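Local structure of SusD superfamily protein (Bacteroides thetaiotaomicron VPI-5482, 3HDX) at residues 111-116 with 179-184; 170-175 with 224-229; 190-195 with 248-253. The protein probably binds polysaccharide or oligosaccharide at the bacterial outer membrane for carbohydrate uptake. All coordinates share one frame; numbering follows the deposited sequence.

Contact 1. Residues 111-116 with 179-184; sequences IAQVRA and NLYYGS. With EDO (1,2-ethanediol), chain L; EDO (1,2-ethanediol), chain B.
Gln113 and Tyr181 reach for each other from opposite directions, and between these two segments they alone touch. Their backbones stand well apart, the CA atoms being 13.1 Å from each other, so the gap is spanned by side chains at full length. Gln113 leaves helix 104-129 with an extended chain and donates from NE2 to Tyr181 OH over 2.8 Å, with an N-H...O angle of 155°. The hydroxyl sits close to the amide plane of Gln113, while that plane and the phenol ring are turned 49° apart, and NE2 approaches the ring obliquely, 3.7 Å from CZ of Tyr181. The rest of the amide is held too: NE2 also bonds to Tyr109 O, and OE1 pairs with Tyr22 OH on helix 11-30. Asp110 OD1 takes part at the phenol oxygen as well, giving the buried Tyr181 OH two polar partners on one helix. This is the helical, TPR-related part of the SusD family fold, and here an irregular connection between helices 152-169 and 196-209 is brought down onto helix 104-129. Tyr181 begins a type I' beta turn that ends at Ser184, closed by the backbone bonds Tyr181 N to Ser184 O and Ser184 N to Tyr181 O. With CG swung opposite the backbone N (chi1 179°), the Tyr181 ring points from the turn to the helix. Tyr182 CD2 lies 3.4 Å above the plane of the Tyr181 ring, toward its rim, and Tyr182 OH reaches the other carboxylate oxygen of Asp110. At the far end of the turn, two ethanediol molecules, probably from the crystallisation liquor, settle beside Gly183 and Ser184: one donates to Gly183 O, and the other shares a 2.7 Å hydrogen bond between its O2 and Ser184 OG.

Contact 2. Residues 170-175 with 224-229; sequences LPYQYG and IDHASE
Tyr172 lies against Glu229 along most of its length and ends beside His226. Starting at the root, Tyr172 CB sits 3.6 Å from the backbone oxygen, O, of Glu229. One atom further, Tyr172 CG makes the nearest approach of the pair, 3.5 Å to Glu229 CB. That methylene stands over one face of the ring, 3.8 Å from CB of Glu229 to the Tyr172 centroid and 20° off the ring normal, a CH-pi contact. CD1 and CD2 flank the same CB, and on the CD2 and CE2 side the ring also meets Glu229 CG, where the glutamate chain bends. Glu229 is modelled in two conformations, of which this is one. At the tip, Tyr172 OH comes within 3.6 Å of His226 CD2, a packing contact; the imidazole is held from its own helix, with ND1 bonded to Phe222 O and the ring stacked on Phe222. Lys196 adds a cation-pi contact to the tyrosine.

Next along the chain, Gln173 supplies the polar link. Its NE2 donates to Glu229 O at 2.9 Å, nearly straight at 172°, and the acceptor lies in the amide plane; seen from the acceptor, the donor stands above the carbonyl plane. Gln173 OE1 is taken by Gln190 NE2, so both ends of the amide are engaged and its rotation is fixed. This is surface packing in the helical SusD fold: the connection after helix 152-169 laid against residues 226-229, which continue the chain from helix 213-226.

Contact 3. Residues 190-195 with 248-253; sequences QGKLFN and YSNASV. With EDO (1,2-ethanediol), chain B.
Lys192 NZ donates to Asn250 OD1 over 2.7 Å, and this single charged-to-neutral hydrogen bond carries the contact. The ammonium comes to the amide oxygen from beyond its end, with a C=O...N angle of 159°, tilted 18° from the carbonyl plane. Just behind it, Lys192 CE lies 3.4 Å from the same Asn250 OD1 and 4.0 Å from Ser249 O. A weak second bond runs from Lys192 NZ to O1 of an ethanediol, 3.4 Å away, probably a crystallisation additive, which also binds Ser184. The lysine chain is extended beyond CG and so carries its amine across to the other loop. Asn250 is modelled in two conformations, this being one of them.

Further out, Asn250 is the third residue of a type I beta turn from Tyr248 to Ala251, closed by Ala251 N to Tyr248 O at 3.1 Å. Arg257 ties the two loops together: its NH2 bonds both Ser249 O and Gly191 O, and Asn262 ND2 also reaches Gly191 O. The segment 190-195 then runs into helix 196-209, with Asn195 as N-cap, while Leu193 and Phe194 pack on helix 104-129; across from it, 248-253 belongs to the loop leading from helix 237-241 to strand 259-261.

In the fold
All three contacts draw on the long connection between helices 152-169 and 196-209, each joining a different part of it to something else. Contact 1 is buried and ties it to helix 104-129 through neutral groups with several partners each; contacts 2 and 3 lie at the surface, one mixing ring-face packing with an amide bond, the other resting on one lysine-to-amide hydrogen bond. They interlock: Tyr174 of contact 2 packs on Gln113 and Tyr181 of contact 1 and probably hydrogen-bonds Phe194 O in contact 3, while Leu193 touches both residues of contact 1. One ethanediol is shared by contacts 1 and 3.

Contact 1. Residues 111-116 with 179-184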
loop_
_atom_site.group_PDB
_atom_site.type_symbol
_atom_site.label_atom_id
_atom_site.label_comp_id
_atom_site.label_asym_id
_atom_site.label_seq_id
_atom_site.Cartn_x
_atom_site.Cartn_y
_atom_site.Cartn_z
ATOM N N ILE A 111 -8.028 8.122 19.022
ATOM C CA ILE A 111 -9.195 7.359 18.565
ATOM C C ILE A 111 -9.287 7.419 17.032
ATOM O O ILE A 111 -9.521 6.401 16.374
ATOM C CB ILE A 111 -10.534 7.896 19.184
ATOM C CG1 ILE A 111 -10.591 7.653 20.714
ATOM C CG2 ILE A 111 -11.736 7.279 18.505
ATOM C CD1 ILE A 111 -10.679 6.215 21.137
ATOM N N ALA A 112 -9.114 8.615 16.472
ATOM C CA ALA A 112 -9.212 8.775 15.019
ATOM C C ALA A 112 -8.145 7.930 14.284
ATOM O O ALA A 112 -8.437 7.316 13.254
ATOM C CB ALA A 112 -9.153 10.251 14.637
ATOM N N GLN A 113 -6.929 7.886 14.832
ATOM C CA GLN A 113 -5.855 7.080 14.258
ATOM C C GLN A 113 -6.186 5.610 14.285
ATOM O O GLN A 113 -6.044 4.942 13.249
ATOM C CB GLN A 113 -4.528 7.353 14.931
ATOM C CG GLN A 113 -3.948 8.734 14.622
ATOM C CD GLN A 113 -2.808 9.079 15.534
ATOM O OE1 GLN A 113 -1.657 8.676 15.309
ATOM N NE2 GLN A 113 -3.119 9.869 16.577
ATOM N N VAL A 114 -6.585 5.088 15.465
ATOM C CA VAL A 114 -6.861 3.641 15.552
ATOM C C VAL A 114 -8.084 3.283 14.690
ATOM O O VAL A 114 -8.115 2.226 14.061
ATOM C CB VAL A 114 -6.963 3.088 16.992
ATOM C CG1 VAL A 114 -5.654 3.386 17.729
ATOM C CG2 VAL A 114 -8.162 3.617 17.709
ATOM N N ARG A 115 -9.076 4.165 14.648
ATOM C CA ARG A 115 -10.259 3.949 13.818
ATOM C C ARG A 115 -9.822 3.840 12.343
ATOM O O ARG A 115 -10.317 2.960 11.612
ATOM C CB ARG A 115 -11.266 5.103 13.983
ATOM C CG ARG A 115 -12.542 4.913 13.258
ATOM C CD ARG A 115 -13.455 6.085 13.345
ATOM N NE ARG A 115 -13.973 6.396 14.652
ATOM C CZ ARG A 115 -15.066 5.909 15.216
ATOM N NH1 ARG A 115 -15.705 4.874 14.708
ATOM N NH2 ARG A 115 -15.465 6.410 16.395
ATOM N N ALA A 116 -8.955 4.754 11.908
ATOM C CA ALA A 116 -8.468 4.754 10.524
ATOM C C ALA A 116 -7.611 3.511 10.224
ATOM O O ALA A 116 -7.708 2.950 9.126
ATOM C CB ALA A 116 -7.688 6.062 10.223
ATOM N N ASN A 179 2.283 22.958 22.510
ATOM C CA ASN A 179 1.355 21.902 22.837
ATOM C C ASN A 179 1.815 20.634 22.106
ATOM O O ASN A 179 1.262 20.295 21.053
ATOM C CB ASN A 179 -0.034 22.379 22.386
ATOM C CG ASN A 179 -1.138 21.451 22.784
ATOM O OD1 ASN A 179 -0.935 20.523 23.554
ATOM N ND2 ASN A 179 -2.326 21.692 22.244
ATOM N N LEU A 180 2.841 19.970 22.630
ATOM C CA LEU A 180 3.413 18.789 21.984
ATOM C C LEU A 180 2.429 17.633 21.928
ATOM O O LEU A 180 1.523 17.527 22.752
ATOM C CB LEU A 180 4.715 18.352 22.675
ATOM C CG LEU A 180 5.888 19.369 22.694
ATOM C CD1 LEU A 180 7.038 18.868 23.561
ATOM C CD2 LEU A 180 6.382 19.714 21.276
ATOM N N TYR A 181 2.583 16.794 20.901
ATOM C CA TYR A 181 1.781 15.570 20.770
ATOM C C TYR A 181 2.719 14.427 21.106
ATOM O O TYR A 181 3.659 14.154 20.377
ATOM C CB TYR A 181 1.173 15.433 19.381
ATOM C CG TYR A 181 0.373 14.169 19.238
ATOM C CD1 TYR A 181 -0.886 14.027 19.840
ATOM C CD2 TYR A 181 0.894 13.065 18.535
ATOM C CE1 TYR A 181 -1.624 12.816 19.708
ATOM C CE2 TYR A 181 0.184 11.864 18.424
ATOM C CZ TYR A 181 -1.057 11.738 18.998
ATOM O OH TYR A 181 -1.708 10.533 18.889
ATOM N N TYR A 182 2.484 13.778 22.257
ATOM C CA TYR A 182 3.356 12.734 22.729
ATOM C C TYR A 182 4.854 13.084 22.588
ATOM O O TYR A 182 5.670 12.281 22.093
ATOM C CB TYR A 182 2.997 11.413 22.056
ATOM C CG TYR A 182 1.693 10.798 22.530
ATOM C CD1 TYR A 182 1.424 10.593 23.892
ATOM C CD2 TYR A 182 0.755 10.315 21.613
ATOM C CE1 TYR A 182 0.247 9.976 24.310
ATOM C CE2 TYR A 182 -0.428 9.681 22.027
ATOM C CZ TYR A 182 -0.672 9.511 23.399
ATOM O OH TYR A 182 -1.806 8.907 23.848
ATOM N N GLY A 183 5.177 14.312 23.037
ATOM C CA GLY A 183 6.566 14.785 23.082
ATOM C C GLY A 183 7.208 15.400 21.861
ATOM O O GLY A 183 8.326 15.850 21.949
ATOM N N SER A 184 6.516 15.377 20.723
ATOM C CA SER A 184 7.028 15.892 19.460
ATOM C C SER A 184 5.949 16.689 18.723
ATOM O O SER A 184 4.795 16.727 19.139
ATOM C CB SER A 184 7.544 14.731 18.601
ATOM O OG SER A 184 8.678 14.085 19.178
HETATM C C1 EDO L . 11.022 17.433 21.287
HETATM O O1 EDO L . 10.738 16.247 20.517
HETATM C C2 EDO L . 11.199 18.636 20.379
HETATM O O2 EDO L . 9.923 19.021 19.855
HETATM C C1 EDO B . 9.048 10.052 17.342
HETATM O O1 EDO B . 9.696 9.834 16.083
HETATM C C2 EDO B . 8.447 11.447 17.299
HETATM O O2 EDO B . 9.467 12.443 17.185
#

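Contact 2. Residues 170-175 with 224-229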
loop_
_atom_site.group_PDB
_atom_site.type_symbol
_atom_site.label_atom_id
_atom_site.label_comp_id
_atom_site.label_asym_id
_atom_site.label_seq_id
_atom_site.Cartn_x
_atom_site.Cartn_y
_atom_site.Cartn_z
ATOM N N LEU A 170 -8.840 13.722 12.584
ATOM C CA LEU A 170 -7.445 13.588 12.184
ATOM C C LEU A 170 -6.922 14.935 11.705
ATOM O O LEU A 170 -7.536 15.528 10.812
ATOM C CB LEU A 170 -7.257 12.595 11.032
ATOM C CG LEU A 170 -7.472 11.120 11.341
ATOM C CD1 LEU A 170 -7.682 10.344 9.990
ATOM C CD2 LEU A 170 -6.318 10.570 12.200
ATOM N N PRO A 171 -5.821 15.409 12.307
ATOM C CA PRO A 171 -5.223 16.637 11.822
ATOM C C PRO A 171 -4.310 16.370 10.610
ATOM O O PRO A 171 -4.037 15.216 10.249
ATOM C CB PRO A 171 -4.410 17.105 13.034
ATOM C CG PRO A 171 -3.856 15.801 13.571
ATOM C CD PRO A 171 -4.994 14.790 13.364
ATOM N N TYR A 172 -3.909 17.442 9.945
ATOM C CA TYR A 172 -2.876 17.380 8.898
ATOM C C TYR A 172 -1.505 17.097 9.545
ATOM O O TYR A 172 -0.752 16.255 9.051
ATOM C CB TYR A 172 -2.834 18.639 8.064
ATOM C CG TYR A 172 -4.073 18.820 7.236
ATOM C CD1 TYR A 172 -4.352 17.948 6.189
ATOM C CD2 TYR A 172 -4.956 19.886 7.431
ATOM C CE1 TYR A 172 -5.461 18.101 5.402
ATOM C CE2 TYR A 172 -6.071 20.035 6.629
ATOM C CZ TYR A 172 -6.325 19.134 5.599
ATOM O OH TYR A 172 -7.437 19.278 4.786
ATOM N N GLN A 173 -1.198 17.836 10.630
ATOM C CA GLN A 173 0.043 17.665 11.400
ATOM C C GLN A 173 -0.294 17.614 12.879
ATOM O O GLN A 173 -1.296 18.217 13.313
ATOM C CB GLN A 173 1.045 18.773 11.079
ATOM C CG GLN A 173 1.509 18.693 9.640
ATOM C CD GLN A 173 2.704 19.528 9.318
ATOM O OE1 GLN A 173 3.680 19.533 10.043
ATOM N NE2 GLN A 173 2.664 20.201 8.178
ATOM N N TYR A 174 0.560 16.937 13.636
ATOM C CA TYR A 174 0.334 16.685 15.068
ATOM C C TYR A 174 1.188 17.561 15.966
ATOM O O TYR A 174 2.393 17.513 15.893
ATOM C CB TYR A 174 0.626 15.227 15.380
ATOM C CG TYR A 174 -0.415 14.273 14.830
ATOM C CD1 TYR A 174 -0.338 13.762 13.545
ATOM C CD2 TYR A 174 -1.500 13.879 15.626
ATOM C CE1 TYR A 174 -1.334 12.885 13.069
ATOM C CE2 TYR A 174 -2.476 13.027 15.159
ATOM C CZ TYR A 174 -2.372 12.517 13.869
ATOM O OH TYR A 174 -3.359 11.661 13.448
ATOM N N GLY A 175 0.518 18.291 16.851
ATOM C CA GLY A 175 1.147 19.101 17.862
ATOM C C GLY A 175 1.680 20.432 17.395
ATOM O O GLY A 175 1.801 20.700 16.202
ATOM N N ILE A 224 -4.467 16.041 -3.457
ATOM C CA ILE A 224 -3.543 16.830 -4.260
ATOM C C ILE A 224 -3.604 18.297 -3.877
ATOM O O ILE A 224 -2.554 18.961 -3.716
ATOM C CB ILE A 224 -3.852 16.651 -5.769
ATOM C CG1 ILE A 224 -3.493 15.214 -6.197
ATOM C CG2 ILE A 224 -3.089 17.675 -6.631
ATOM C CD1 ILE A 224 -4.149 14.719 -7.480
ATOM N N ASP A 225 -4.830 18.776 -3.683
ATOM C CA ASP A 225 -5.043 20.192 -3.366
ATOM C C ASP A 225 -4.639 20.567 -1.949
ATOM O O ASP A 225 -4.482 21.742 -1.690
ATOM C CB ASP A 225 -6.473 20.612 -3.675
ATOM C CG ASP A 225 -6.807 20.544 -5.164
ATOM O OD1 ASP A 225 -5.861 20.625 -6.000
ATOM O OD2 ASP A 225 -8.019 20.404 -5.476
ATOM N N HIS A 226 -4.525 19.606 -1.034
ATOM C CA HIS A 226 -4.094 19.895 0.326
ATOM C C HIS A 226 -2.739 19.310 0.695
ATOM O O HIS A 226 -2.370 19.329 1.878
ATOM C CB HIS A 226 -5.163 19.402 1.299
ATOM C CG HIS A 226 -6.439 20.159 1.177
ATOM N ND1 HIS A 226 -7.359 19.881 0.203
ATOM C CD2 HIS A 226 -6.872 21.277 1.812
ATOM C CE1 HIS A 226 -8.373 20.723 0.318
ATOM N NE2 HIS A 226 -8.105 21.581 1.292
ATOM N N ALA A 227 -1.975 18.851 -0.302
ATOM C CA ALA A 227 -0.702 18.161 -0.029
ATOM C C ALA A 227 0.251 19.005 0.835
ATOM O O ALA A 227 0.959 18.475 1.698
ATOM C CB ALA A 227 -0.022 17.785 -1.351
ATOM N N SER A 228 0.284 20.315 0.574
ATOM C CA SER A 228 1.192 21.196 1.354
ATOM C C SER A 228 0.882 21.171 2.849
ATOM O O SER A 228 1.794 21.378 3.666
ATOM C CB SER A 228 1.201 22.644 0.838
ATOM O OG SER A 228 -0.038 23.250 1.072
ATOM N N GLU A 229 -0.358 20.860 3.228
ATOM C CA GLU A 229 -0.731 20.851 4.658
ATOM C C GLU A 229 -0.005 19.772 5.451
ATOM O O GLU A 229 0.170 19.912 6.654
ATOM C CB GLU A 229 -2.236 20.661 4.835
ATOM C CG GLU A 229 -3.118 21.721 4.197
ATOM C CD GLU A 229 -3.195 23.004 4.988
ATOM O OE1 GLU A 229 -2.554 23.081 6.082
ATOM O OE2 GLU A 229 -3.899 23.929 4.473
#

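Contact 3. Residues 190-195 with 248-253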
loop_
_atom_site.group_PDB
_atom_site.type_symbol
_atom_site.label_atom_id
_atom_site.label_comp_id
_atom_site.label_asym_id
_atom_site.label_seq_id
_atom_site.Cartn_x
_atom_site.Cartn_y
_atom_site.Cartn_z
ATOM N N GLN A 190 5.694 13.926 10.691
ATOM C CA GLN A 190 5.397 13.771 9.246
ATOM C C GLN A 190 5.951 12.432 8.751
ATOM O O GLN A 190 7.076 12.064 9.055
ATOM C CB GLN A 190 6.025 14.887 8.428
ATOM C CG GLN A 190 5.378 16.227 8.623
ATOM C CD GLN A 190 6.123 17.351 7.918
ATOM O OE1 GLN A 190 6.998 17.093 7.081
ATOM N NE2 GLN A 190 5.729 18.613 8.207
ATOM N N GLY A 191 5.145 11.694 7.997
ATOM C CA GLY A 191 5.590 10.373 7.525
ATOM C C GLY A 191 5.659 9.309 8.582
ATOM O O GLY A 191 6.255 8.258 8.348
ATOM N N LYS A 192 5.070 9.578 9.753
ATOM C CA LYS A 192 5.098 8.637 10.878
ATOM C C LYS A 192 3.671 8.297 11.324
ATOM O O LYS A 192 3.269 7.116 11.352
ATOM C CB LYS A 192 6.010 9.181 12.003
ATOM C CG LYS A 192 7.448 9.372 11.460
ATOM C CD LYS A 192 8.519 9.545 12.496
ATOM C CE LYS A 192 9.903 9.518 11.849
ATOM N NZ LYS A 192 10.974 9.641 12.903
ATOM N N LEU A 193 2.894 9.310 11.640
ATOM C CA LEU A 193 1.492 9.126 12.035
ATOM C C LEU A 193 0.498 9.272 10.863
ATOM O O LEU A 193 0.737 10.056 9.938
ATOM C CB LEU A 193 1.128 10.141 13.127
ATOM C CG LEU A 193 1.989 10.024 14.400
ATOM C CD1 LEU A 193 1.584 11.146 15.335
ATOM C CD2 LEU A 193 1.910 8.646 15.107
ATOM N N PHE A 194 -0.602 8.513 10.942
ATOM C CA PHE A 194 -1.697 8.553 10.001
ATOM C C PHE A 194 -2.323 9.966 10.117
ATOM O O PHE A 194 -2.729 10.369 11.220
ATOM C CB PHE A 194 -2.675 7.455 10.417
ATOM C CG PHE A 194 -3.572 6.980 9.346
ATOM C CD1 PHE A 194 -4.741 7.636 9.071
ATOM C CD2 PHE A 194 -3.313 5.773 8.693
ATOM C CE1 PHE A 194 -5.581 7.193 8.096
ATOM C CE2 PHE A 194 -4.192 5.308 7.720
ATOM C CZ PHE A 194 -5.332 6.021 7.454
ATOM N N ASN A 195 -2.357 10.718 9.022
ATOM C CA ASN A 195 -2.896 12.071 9.040
ATOM C C ASN A 195 -4.198 12.122 8.256
ATOM O O ASN A 195 -4.672 11.106 7.699
ATOM C CB ASN A 195 -1.814 13.050 8.527
ATOM C CG ASN A 195 -1.438 12.816 7.061
ATOM O OD1 ASN A 195 -2.295 12.898 6.189
ATOM N ND2 ASN A 195 -0.149 12.552 6.796
ATOM N N TYR A 248 13.563 5.706 3.462
ATOM C CA TYR A 248 14.290 5.811 4.736
ATOM C C TYR A 248 13.374 6.541 5.741
ATOM O O TYR A 248 12.871 7.627 5.426
ATOM C CB TYR A 248 15.623 6.565 4.491
ATOM C CG TYR A 248 16.363 6.952 5.738
ATOM C CD1 TYR A 248 16.829 5.982 6.607
ATOM C CD2 TYR A 248 16.634 8.302 6.021
ATOM C CE1 TYR A 248 17.496 6.340 7.772
ATOM C CE2 TYR A 248 17.341 8.654 7.152
ATOM C CZ TYR A 248 17.756 7.694 8.017
ATOM O OH TYR A 248 18.443 8.092 9.160
ATOM N N SER A 249 13.194 5.933 6.932
ATOM C CA SER A 249 12.288 6.457 7.969
ATOM C C SER A 249 12.457 7.938 8.256
ATOM O O SER A 249 11.477 8.694 8.280
ATOM C CB SER A 249 12.436 5.662 9.276
ATOM O OG SER A 249 13.793 5.641 9.693
ATOM N N ASN A 250 13.720 8.369 8.464
ATOM C CA ASN A 250 14.011 9.754 8.831
ATOM C C ASN A 250 14.404 10.678 7.661
ATOM O O ASN A 250 15.072 11.686 7.858
ATOM C CB ASN A 250 15.053 9.739 9.967
ATOM C CG ASN A 250 14.503 9.121 11.271
ATOM O OD1 ASN A 250 13.289 9.129 11.526
ATOM N ND2 ASN A 250 15.397 8.622 12.104
ATOM N N ALA A 251 13.950 10.350 6.442
ATOM C CA ALA A 251 14.249 11.136 5.239
ATOM C C ALA A 251 13.788 12.566 5.362
ATOM O O ALA A 251 12.748 12.841 5.963
ATOM C CB ALA A 251 13.541 10.540 4.016
ATOM N N SER A 252 14.544 13.478 4.766
ATOM C CA SER A 252 14.097 14.864 4.644
ATOM C C SER A 252 12.743 14.936 3.919
ATOM O O SER A 252 11.950 15.787 4.250
ATOM C CB SER A 252 15.111 15.761 3.892
ATOM O OG SER A 252 15.431 15.221 2.630
ATOM N N VAL A 253 12.505 14.017 2.975
ATOM C CA VAL A 253 11.259 13.932 2.221
ATOM C C VAL A 253 10.192 13.035 2.859
ATOM O O VAL A 253 9.211 12.691 2.191
ATOM C CB VAL A 253 11.526 13.482 0.733
ATOM C CG1 VAL A 253 12.423 14.520 0.033
ATOM C CG2 VAL A 253 12.115 12.022 0.669
HETATM C C1 EDO B . 9.048 10.052 17.342
HETATM O O1 EDO B . 9.696 9.834 16.083
HETATM C C2 EDO B . 8.447 11.447 17.299
HETATM O O2 EDO B . 9.467 12.443 17.185
#